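Local coordinates for protein tyrosine--tRNA ligase (Aeropyrum pernix, PDB 2CYA) that probably attaches tyrosine to tRNA(Tyr) in two steps, activating it with ATP to Tyr-AMP and then passing it to the acceptor end of the tRNA, at residues 18-23 against 207-212; 167-172 against 188-193; 243-248 against 257-262. One frame throughout, in Å; residues are numbered along the deposited sequence.

Contact 1: residues 18-23 against 207-212; sequences VEIVTE and VAIHTP. With SO4 (sulfate ion), chain B.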
loop_
_atom_site.group_PDB
_atom_site.type_symbol
_atom_site.label_atom_id
_atom_site.label_comp_id
_atom_site.label_asym_id
_atom_site.label_seq_id
_atom_site.Cartn_x
_atom_site.Cartn_y
_atom_site.Cartn_z
ATOM N N VAL A 18 26.571 -8.144 -13.827
ATOM C CA VAL A 18 25.961 -9.190 -14.639
ATOM C C VAL A 18 25.261 -8.537 -15.839
ATOM O O VAL A 18 25.230 -9.089 -16.937
ATOM C CB VAL A 18 24.897 -9.976 -13.834
ATOM C CG1 VAL A 18 24.147 -10.939 -14.750
ATOM C CG2 VAL A 18 25.554 -10.734 -12.706
ATOM N N GLU A 19 24.694 -7.359 -15.622
ATOM C CA GLU A 19 24.003 -6.665 -16.693
ATOM C C GLU A 19 23.764 -5.216 -16.324
ATOM O O GLU A 19 23.781 -4.842 -15.149
ATOM C CB GLU A 19 22.647 -7.330 -16.981
ATOM C CG GLU A 19 21.544 -6.993 -15.949
ATOM C CD GLU A 19 20.195 -7.641 -16.261
ATOM O OE1 GLU A 19 20.039 -8.169 -17.377
ATOM O OE2 GLU A 19 19.283 -7.621 -15.398
ATOM N N ILE A 20 23.546 -4.406 -17.349
ATOM C CA ILE A 20 23.230 -2.998 -17.195
ATOM C C ILE A 20 22.090 -2.793 -18.193
ATOM O O ILE A 20 22.259 -3.048 -19.386
ATOM C CB ILE A 20 24.418 -2.087 -17.560
ATOM C CG1 ILE A 20 25.502 -2.182 -16.484
ATOM C CG2 ILE A 20 23.950 -0.625 -17.692
ATOM C CD1 ILE A 20 26.762 -1.411 -16.825
ATOM N N VAL A 21 20.922 -2.385 -17.698
ATOM C CA VAL A 21 19.758 -2.150 -18.549
ATOM C C VAL A 21 19.442 -0.648 -18.599
ATOM O O VAL A 21 18.754 -0.153 -17.703
ATOM C CB VAL A 21 18.499 -2.875 -17.996
ATOM C CG1 VAL A 21 17.346 -2.765 -18.998
ATOM C CG2 VAL A 21 18.810 -4.339 -17.709
ATOM N N THR A 22 19.927 0.086 -19.615
ATOM C CA THR A 22 20.758 -0.433 -20.713
ATOM C C THR A 22 22.053 0.369 -20.737
ATOM O O THR A 22 22.109 1.484 -20.210
ATOM C CB THR A 22 20.103 -0.218 -22.105
ATOM O OG1 THR A 22 19.956 1.187 -22.333
ATOM C CG2 THR A 22 18.746 -0.885 -22.186
ATOM N N GLU A 23 23.079 -0.177 -21.384
ATOM C CA GLU A 23 24.381 0.488 -21.459
ATOM C C GLU A 23 24.314 1.806 -22.218
ATOM O O GLU A 23 24.920 2.803 -21.819
ATOM C CB GLU A 23 25.428 -0.442 -22.111
ATOM C CG GLU A 23 25.404 -1.881 -21.569
ATOM C CD GLU A 23 26.645 -2.710 -21.943
ATOM O OE1 GLU A 23 27.263 -2.450 -22.999
ATOM O OE2 GLU A 23 26.986 -3.643 -21.178
ATOM N N VAL A 207 18.257 3.511 -14.921
ATOM C CA VAL A 207 19.164 2.543 -15.523
ATOM C C VAL A 207 19.355 1.497 -14.404
ATOM O O VAL A 207 19.730 1.856 -13.289
ATOM C CB VAL A 207 20.541 3.172 -15.818
ATOM C CG1 VAL A 207 21.571 2.066 -16.033
ATOM C CG2 VAL A 207 20.456 4.104 -17.052
ATOM N N ALA A 208 19.082 0.226 -14.696
ATOM C CA ALA A 208 19.230 -0.851 -13.726
ATOM C C ALA A 208 20.596 -1.542 -13.823
ATOM O O ALA A 208 20.933 -2.103 -14.873
ATOM C CB ALA A 208 18.106 -1.901 -13.930
ATOM N N ILE A 209 21.362 -1.530 -12.730
ATOM C CA ILE A 209 22.691 -2.171 -12.703
ATOM C C ILE A 209 22.681 -3.327 -11.717
ATOM O O ILE A 209 22.578 -3.129 -10.500
ATOM C CB ILE A 209 23.814 -1.168 -12.302
ATOM C CG1 ILE A 209 23.925 -0.060 -13.351
ATOM C CG2 ILE A 209 25.156 -1.905 -12.170
ATOM C CD1 ILE A 209 24.762 1.106 -12.932
ATOM N N HIS A 210 22.810 -4.537 -12.248
ATOM C CA HIS A 210 22.758 -5.737 -11.434
ATOM C C HIS A 210 24.081 -6.458 -11.196
ATOM O O HIS A 210 24.817 -6.779 -12.140
ATOM C CB HIS A 210 21.732 -6.691 -12.057
ATOM C CG HIS A 210 20.375 -6.074 -12.209
ATOM N ND1 HIS A 210 19.584 -6.263 -13.320
ATOM C CD2 HIS A 210 19.690 -5.225 -11.401
ATOM C CE1 HIS A 210 18.472 -5.558 -13.192
ATOM N NE2 HIS A 210 18.511 -4.919 -12.034
ATOM N N THR A 211 24.350 -6.713 -9.916
ATOM C CA THR A 211 25.538 -7.411 -9.466
ATOM C C THR A 211 25.233 -8.905 -9.300
ATOM O O THR A 211 24.083 -9.298 -9.088
ATOM C CB THR A 211 26.019 -6.847 -8.118
ATOM O OG1 THR A 211 24.946 -6.876 -7.172
ATOM C CG2 THR A 211 26.492 -5.417 -8.296
ATOM N N PRO A 212 26.264 -9.755 -9.410
ATOM C CA PRO A 212 26.093 -11.206 -9.272
ATOM C C PRO A 212 25.787 -11.639 -7.836
ATOM O O PRO A 212 26.215 -11.011 -6.875
ATOM C CB PRO A 212 27.431 -11.760 -9.781
ATOM C CG PRO A 212 28.404 -10.692 -9.366
ATOM C CD PRO A 212 27.663 -9.409 -9.728
HETATM S S SO4 B . 22.486 -2.162 -24.116
HETATM O O1 SO4 B . 23.519 -2.901 -24.970
HETATM O O2 SO4 B . 21.112 -2.665 -24.564
HETATM O O3 SO4 B . 22.670 -2.590 -22.773
HETATM O O4 SO4 B . 22.544 -0.802 -24.549
#
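E19 and H210 stand side by side on the same face of a short antiparallel ladder, where the outermost strand 19-21 is laid against strand 207-211 at one edge of the Rossmann-type sheet of this class I synthetase. CG of E19 takes the crowded position between its backbone N and carbonyl carbon (chi1 77°), and the chain then runs on extended beside H210, which carries its carboxylate level with the imidazole. ND1 of H210 donates to OE2 of E19 over a short 2.5 Å, using the anti lone pair of that oxygen. The carboxylate lies close to the plane of the ring yet is turned 46° from it. NE2, the ring's other nitrogen, is probably hydrogen-bonded to ND1 of H191; both nitrogens thus have partners, which should hold the ring's rotation.

V21 and A208 follow on this face, CB to CB, while I20 and I209 lie alongside each other on the reverse, their CG1 atoms 4.1 Å apart; the CG2 branch of I20 passes slantwise over CG1 of V207. The backbone pairing is regular from E19 to V21, with V21 N to A208 O the straightest of its bonds at 2.8 Å and 171°. Before it comes a classic beta bulge: V18 and E19 both face H210, and V18 N donates to H210 O. The bulge turns V18 toward the other strand, with CG2 3.5 Å from CA of P212.

Past the cis peptide between V21 and T22, T22 caps helix 23-32 through OG1 to the backbone N of E25. A sulfate, probably from the crystallisation liquor, sits at that helix start, where E23 N donates almost straight to its O3 at 2.8 Å.

Contact 2: residues 167-172 against 188-193; sequences LMQVSD and RKAHML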
loop_
_atom_site.group_PDB
_atom_site.type_symbol
_atom_site.label_atom_id
_atom_site.label_comp_id
_atom_site.label_asym_id
_atom_site.label_seq_id
_atom_site.Cartn_x
_atom_site.Cartn_y
_atom_site.Cartn_z
ATOM N N LEU A 167 5.726 -2.498 -5.150
ATOM C CA LEU A 167 5.154 -1.169 -5.314
ATOM C C LEU A 167 6.028 -0.189 -4.525
ATOM O O LEU A 167 6.371 0.885 -5.010
ATOM C CB LEU A 167 3.710 -1.155 -4.787
ATOM C CG LEU A 167 2.506 -1.280 -5.744
ATOM C CD1 LEU A 167 2.889 -1.962 -7.031
ATOM C CD2 LEU A 167 1.347 -2.020 -5.027
ATOM N N MET A 168 6.399 -0.583 -3.316
ATOM C CA MET A 168 7.251 0.249 -2.469
ATOM C C MET A 168 8.671 0.335 -3.027
ATOM O O MET A 168 9.308 1.382 -2.942
ATOM C CB MET A 168 7.303 -0.313 -1.042
ATOM C CG MET A 168 6.031 -0.008 -0.228
ATOM S SD MET A 168 6.079 -0.801 1.379
ATOM C CE MET A 168 7.488 0.119 2.145
ATOM N N GLN A 169 9.161 -0.774 -3.583
ATOM C CA GLN A 169 10.507 -0.803 -4.144
ATOM C C GLN A 169 10.598 0.222 -5.268
ATOM O O GLN A 169 11.487 1.079 -5.266
ATOM C CB GLN A 169 10.847 -2.213 -4.646
ATOM C CG GLN A 169 12.308 -2.358 -5.083
ATOM C CD GLN A 169 12.830 -3.787 -4.950
ATOM O OE1 GLN A 169 12.055 -4.736 -4.765
ATOM N NE2 GLN A 169 14.152 -3.944 -5.040
ATOM N N VAL A 170 9.657 0.164 -6.205
ATOM C CA VAL A 170 9.626 1.111 -7.319
ATOM C C VAL A 170 9.452 2.549 -6.790
ATOM O O VAL A 170 10.089 3.489 -7.281
ATOM C CB VAL A 170 8.456 0.781 -8.281
ATOM C CG1 VAL A 170 8.325 1.855 -9.339
ATOM C CG2 VAL A 170 8.683 -0.580 -8.930
ATOM N N SER A 171 8.599 2.726 -5.784
ATOM C CA SER A 171 8.378 4.059 -5.258
ATOM C C SER A 171 9.608 4.627 -4.569
ATOM O O SER A 171 9.791 5.837 -4.554
ATOM C CB SER A 171 7.182 4.066 -4.297
ATOM O OG SER A 171 6.004 3.692 -4.987
ATOM N N ASP A 172 10.421 3.756 -3.972
ATOM C CA ASP A 172 11.651 4.182 -3.311
ATOM C C ASP A 172 12.548 4.841 -4.361
ATOM O O ASP A 172 13.130 5.901 -4.121
ATOM C CB ASP A 172 12.425 2.988 -2.726
ATOM C CG ASP A 172 11.731 2.337 -1.547
ATOM O OD1 ASP A 172 10.882 2.980 -0.901
ATOM O OD2 ASP A 172 12.058 1.173 -1.246
ATOM N N ARG A 188 16.035 -7.641 -10.210
ATOM C CA ARG A 188 15.708 -7.320 -11.601
ATOM C C ARG A 188 14.233 -7.163 -11.900
ATOM O O ARG A 188 13.840 -6.256 -12.623
ATOM C CB ARG A 188 16.314 -8.351 -12.558
ATOM C CG ARG A 188 15.635 -9.706 -12.507
ATOM C CD ARG A 188 16.545 -10.831 -12.995
ATOM N NE ARG A 188 16.065 -12.131 -12.515
ATOM C CZ ARG A 188 14.879 -12.652 -12.821
ATOM N NH1 ARG A 188 14.038 -11.990 -13.617
ATOM N NH2 ARG A 188 14.526 -13.836 -12.329
ATOM N N LYS A 189 13.397 -8.038 -11.359
ATOM C CA LYS A 189 11.978 -7.912 -11.650
ATOM C C LYS A 189 11.397 -6.593 -11.140
ATOM O O LYS A 189 10.639 -5.933 -11.840
ATOM C CB LYS A 189 11.221 -9.110 -11.092
ATOM C CG LYS A 189 11.340 -10.355 -11.970
ATOM C CD LYS A 189 10.555 -11.519 -11.374
ATOM C CE LYS A 189 10.512 -12.711 -12.327
ATOM N NZ LYS A 189 9.805 -13.877 -11.716
ATOM N N ALA A 190 11.770 -6.181 -9.934
ATOM C CA ALA A 190 11.256 -4.919 -9.410
ATOM C C ALA A 190 11.763 -3.779 -10.290
ATOM O O ALA A 190 11.028 -2.835 -10.586
ATOM C CB ALA A 190 11.717 -4.713 -7.980
ATOM N N HIS A 191 13.022 -3.871 -10.714
ATOM C CA HIS A 191 13.598 -2.822 -11.549
ATOM C C HIS A 191 12.938 -2.710 -12.920
ATOM O O HIS A 191 12.794 -1.603 -13.445
ATOM C CB HIS A 191 15.110 -3.028 -11.689
ATOM C CG HIS A 191 15.858 -2.804 -10.412
ATOM N ND1 HIS A 191 17.189 -3.126 -10.260
ATOM C CD2 HIS A 191 15.452 -2.303 -9.218
ATOM C CE1 HIS A 191 17.570 -2.835 -9.028
ATOM N NE2 HIS A 191 16.535 -2.335 -8.375
ATOM N N MET A 192 12.538 -3.840 -13.500
ATOM C CA MET A 192 11.867 -3.804 -14.797
ATOM C C MET A 192 10.501 -3.146 -14.649
ATOM O O MET A 192 10.061 -2.414 -15.520
ATOM C CB MET A 192 11.700 -5.219 -15.384
ATOM C CG MET A 192 13.039 -5.882 -15.745
ATOM S SD MET A 192 14.083 -4.782 -16.766
ATOM C CE MET A 192 13.385 -5.145 -18.394
ATOM N N LEU A 193 9.825 -3.418 -13.540
ATOM C CA LEU A 193 8.525 -2.811 -13.295
ATOM C C LEU A 193 8.716 -1.301 -13.175
ATOM O O LEU A 193 7.892 -0.516 -13.658
ATOM C CB LEU A 193 7.940 -3.349 -11.985
ATOM C CG LEU A 193 6.633 -2.689 -11.534
ATOM C CD1 LEU A 193 5.579 -2.831 -12.640
ATOM C CD2 LEU A 193 6.170 -3.323 -10.235
HETATM O O HOH W 1 16.119 -1.589 -5.685
#
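V170 and A190 have the most surface buried in this crossing of helix 161-175 over helix 188-198, with L193 and Q169 close behind. The segment axes come within 9.1 Å and cross at -63°, where A190, with only a methyl group, faces the first helix. That methyl meets the side of the extended Q169 chain, with A190 CB 3.2 Å from OE1 of Q169 and 3.4 Å from its CD. V170 fills the next position along: CG2 is directed at the second helix, 3.7 Å from the carbonyl O of A190, and also rests on L193, whose side chain it meets at about a right angle, V170 CG2 to L193 CG 3.9 Å.

With CG anti to the backbone N (chi1 -173°), Q169 sends its amide along the partner helix. NE2 donates to OE1 of Q187 and to a water at 3.1 Å; the same water lies in the ring plane of H191, 2.8 Å from its NE2, while ND1 of H191 is probably hydrogen-bonded to H210 NE2. A leucine in place of Q169 would probably leave Q187 without its amide donor and this water without its link to the first helix.

Q169 and Q187 are predicted tyrosine-binding residues. Direct contact between the helices is van der Waals only, and the polar link to H191 runs through water, which suggests that Q169 is positioned by Q187 and one water.

Contact 3: residues 243-248 against 257-262; sequences KPETAV and IRRKIR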
loop_
_atom_site.group_PDB
_atom_site.type_symbol
_atom_site.label_atom_id
_atom_site.label_comp_id
_atom_site.label_asym_id
_atom_site.label_seq_id
_atom_site.Cartn_x
_atom_site.Cartn_y
_atom_site.Cartn_z
ATOM N N LYS A 243 21.329 -21.642 6.122
ATOM C CA LYS A 243 22.188 -22.723 6.618
ATOM C C LYS A 243 23.582 -22.137 6.830
ATOM O O LYS A 243 24.364 -22.002 5.882
ATOM C CB LYS A 243 22.262 -23.866 5.600
ATOM C CG LYS A 243 20.956 -24.625 5.380
ATOM C CD LYS A 243 21.112 -25.666 4.274
ATOM C CE LYS A 243 22.268 -26.618 4.569
ATOM N NZ LYS A 243 22.596 -27.491 3.408
ATOM N N PRO A 244 23.911 -21.786 8.085
ATOM C CA PRO A 244 25.202 -21.203 8.456
ATOM C C PRO A 244 26.406 -21.741 7.704
ATOM O O PRO A 244 27.248 -20.969 7.262
ATOM C CB PRO A 244 25.284 -21.479 9.952
ATOM C CG PRO A 244 23.855 -21.342 10.376
ATOM C CD PRO A 244 23.128 -22.117 9.292
ATOM N N GLU A 245 26.483 -23.061 7.558
ATOM C CA GLU A 245 27.614 -23.690 6.876
ATOM C C GLU A 245 27.699 -23.428 5.376
ATOM O O GLU A 245 28.733 -23.697 4.762
ATOM C CB GLU A 245 27.605 -25.201 7.124
ATOM C CG GLU A 245 27.921 -25.595 8.556
ATOM C CD GLU A 245 29.358 -25.286 8.944
ATOM O OE1 GLU A 245 30.280 -25.807 8.275
ATOM O OE2 GLU A 245 29.561 -24.528 9.918
ATOM N N THR A 246 26.626 -22.916 4.781
ATOM C CA THR A 246 26.633 -22.636 3.349
ATOM C C THR A 246 26.934 -21.175 3.043
ATOM O O THR A 246 26.897 -20.759 1.881
ATOM C CB THR A 246 25.287 -22.967 2.700
ATOM O OG1 THR A 246 24.275 -22.087 3.218
ATOM C CG2 THR A 246 24.924 -24.421 2.972
ATOM N N ALA A 247 27.213 -20.398 4.089
ATOM C CA ALA A 247 27.521 -18.987 3.926
ATOM C C ALA A 247 28.644 -18.544 4.862
ATOM O O ALA A 247 28.717 -18.965 6.018
ATOM C CB ALA A 247 26.276 -18.156 4.180
ATOM N N VAL A 248 29.516 -17.683 4.361
ATOM C CA VAL A 248 30.606 -17.176 5.166
ATOM C C VAL A 248 30.204 -15.798 5.678
ATOM O O VAL A 248 29.999 -14.874 4.889
ATOM C CB VAL A 248 31.900 -17.076 4.333
ATOM C CG1 VAL A 248 33.046 -16.551 5.194
ATOM C CG2 VAL A 248 32.242 -18.455 3.768
ATOM N N ILE A 257 35.945 -20.250 8.438
ATOM C CA ILE A 257 36.141 -20.010 7.014
ATOM C C ILE A 257 36.882 -21.173 6.328
ATOM O O ILE A 257 36.541 -21.564 5.213
ATOM C CB ILE A 257 36.906 -18.678 6.780
ATOM C CG1 ILE A 257 36.040 -17.499 7.239
ATOM C CG2 ILE A 257 37.239 -18.499 5.305
ATOM C CD1 ILE A 257 36.735 -16.147 7.124
ATOM N N ARG A 258 37.910 -21.707 6.978
ATOM C CA ARG A 258 38.654 -22.834 6.419
ATOM C C ARG A 258 37.752 -24.067 6.262
ATOM O O ARG A 258 37.823 -24.778 5.252
ATOM C CB ARG A 258 39.835 -23.191 7.323
ATOM C CG ARG A 258 41.069 -22.353 7.076
ATOM C CD ARG A 258 42.147 -22.628 8.093
ATOM N NE ARG A 258 43.172 -21.588 8.005
ATOM C CZ ARG A 258 43.595 -20.856 9.031
ATOM N NH1 ARG A 258 44.522 -19.935 8.827
ATOM N NH2 ARG A 258 43.116 -21.057 10.254
ATOM N N ARG A 259 36.908 -24.309 7.264
ATOM C CA ARG A 259 36.001 -25.456 7.239
ATOM C C ARG A 259 34.961 -25.306 6.130
ATOM O O ARG A 259 34.818 -26.183 5.275
ATOM C CB ARG A 259 35.276 -25.609 8.582
ATOM C CG ARG A 259 34.286 -26.788 8.638
ATOM C CD ARG A 259 33.156 -26.480 9.610
ATOM N NE ARG A 259 33.686 -25.792 10.782
ATOM C CZ ARG A 259 33.151 -24.712 11.348
ATOM N NH1 ARG A 259 33.743 -24.179 12.408
ATOM N NH2 ARG A 259 32.041 -24.167 10.869
ATOM N N LYS A 260 34.244 -24.183 6.152
ATOM C CA LYS A 260 33.209 -23.922 5.158
ATOM C C LYS A 260 33.731 -23.962 3.732
ATOM O O LYS A 260 33.066 -24.490 2.848
ATOM C CB LYS A 260 32.536 -22.574 5.432
ATOM C CG LYS A 260 31.741 -22.547 6.725
ATOM C CD LYS A 260 31.084 -21.178 6.932
ATOM C CE LYS A 260 30.347 -21.096 8.253
ATOM N NZ LYS A 260 29.564 -19.824 8.310
ATOM N N ILE A 261 34.910 -23.404 3.494
ATOM C CA ILE A 261 35.461 -23.422 2.142
ATOM C C ILE A 261 35.944 -24.834 1.761
ATOM O O ILE A 261 35.735 -25.296 0.639
ATOM C CB ILE A 261 36.627 -22.422 2.014
ATOM C CG1 ILE A 261 36.101 -20.991 2.218
ATOM C CG2 ILE A 261 37.307 -22.581 0.666
ATOM C CD1 ILE A 261 34.988 -20.587 1.268
ATOM N N ARG A 262 36.583 -25.516 2.704
ATOM C CA ARG A 262 37.078 -26.870 2.468
ATOM C C ARG A 262 35.926 -27.800 2.043
ATOM O O ARG A 262 36.071 -28.600 1.131
ATOM C CB ARG A 262 37.760 -27.392 3.741
ATOM C CG ARG A 262 38.392 -28.778 3.633
ATOM C CD ARG A 262 39.253 -29.090 4.868
ATOM N NE ARG A 262 38.472 -29.070 6.103
ATOM C CZ ARG A 262 38.706 -28.265 7.138
ATOM N NH1 ARG A 262 39.711 -27.394 7.110
ATOM N NH2 ARG A 262 37.918 -28.324 8.206
HETATM O O HOH W 2 30.649 -25.148 3.232
#
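K260 reaches out of helix 254-262 into the turn at 243-248, straight after the KMSKS motif, and forms the tight part of this contact. Its CG is anti to its own carbonyl carbon (chi1 -66°), and the extended chain beyond it spans the distance to the short 3-10 turn 244-246 and sets NZ among the backbone carbonyl oxygens. There it donates to the carbonyl O of P244 at 2.8 Å and to that of A247 at 2.6 Å. It arrives nearly end-on at A247 O but well above the plane of the P244 carbonyl, whose opposite face takes A247 N. D252 supplies a salt bridge as well, so this buried ammonium is gripped by three acceptors, two of them neutral; the carboxylate is likely to favour its charged form. Beside the lysine the packing turns apolar: V248 CG1 meets I257 CG1 at 3.7 Å, the two side chains crossing at about a right angle, and V248 CG2 reaches toward CD1 of I261.

The partly exposed side is looser. E245 crosses R259, also at about a right angle, and its OE2 meets the guanidinium at the edge, near its plane. Their salt bridge, R259 NH2 to E245 OE2 at 2.7 Å, is weak as a hydrogen bond, with an angle of only 120° at the hydrogen, and the carboxylate is tilted 34° from the guanidinium. R259 has a stronger partner in D256, bound through NH1. Between the main chains a water spans the gap, donating to O of E245 at 2.8 Å and to O of K260.

Behind helix 254-262, I257 and I261 pack on helix 323-346, while the turn itself is tied through the backbone, T246 to L217 and V248 to I50.

Contacts 1 and 2 belong to one continuous region, their centres 14 Å apart and contact 2 nested inside the chain loop that contact 1 closes. They meet where H210 NE2 lies 2.8 Å from H191 ND1, a probable hydrogen bond, so a chain of polar contacts runs from E19 at the sheet edge through both histidines and a water to the predicted tyrosine-binding Q169. Contact 3 stands apart across the chain's centre, about 29 Å from contact 1 and 32 Å from contact 2, centre to centre. It probably lies near the ATP site: the side chain of A247 is about 5 Å from that of H49 and about 6 Å from that of K241, both inferred ATP ligands.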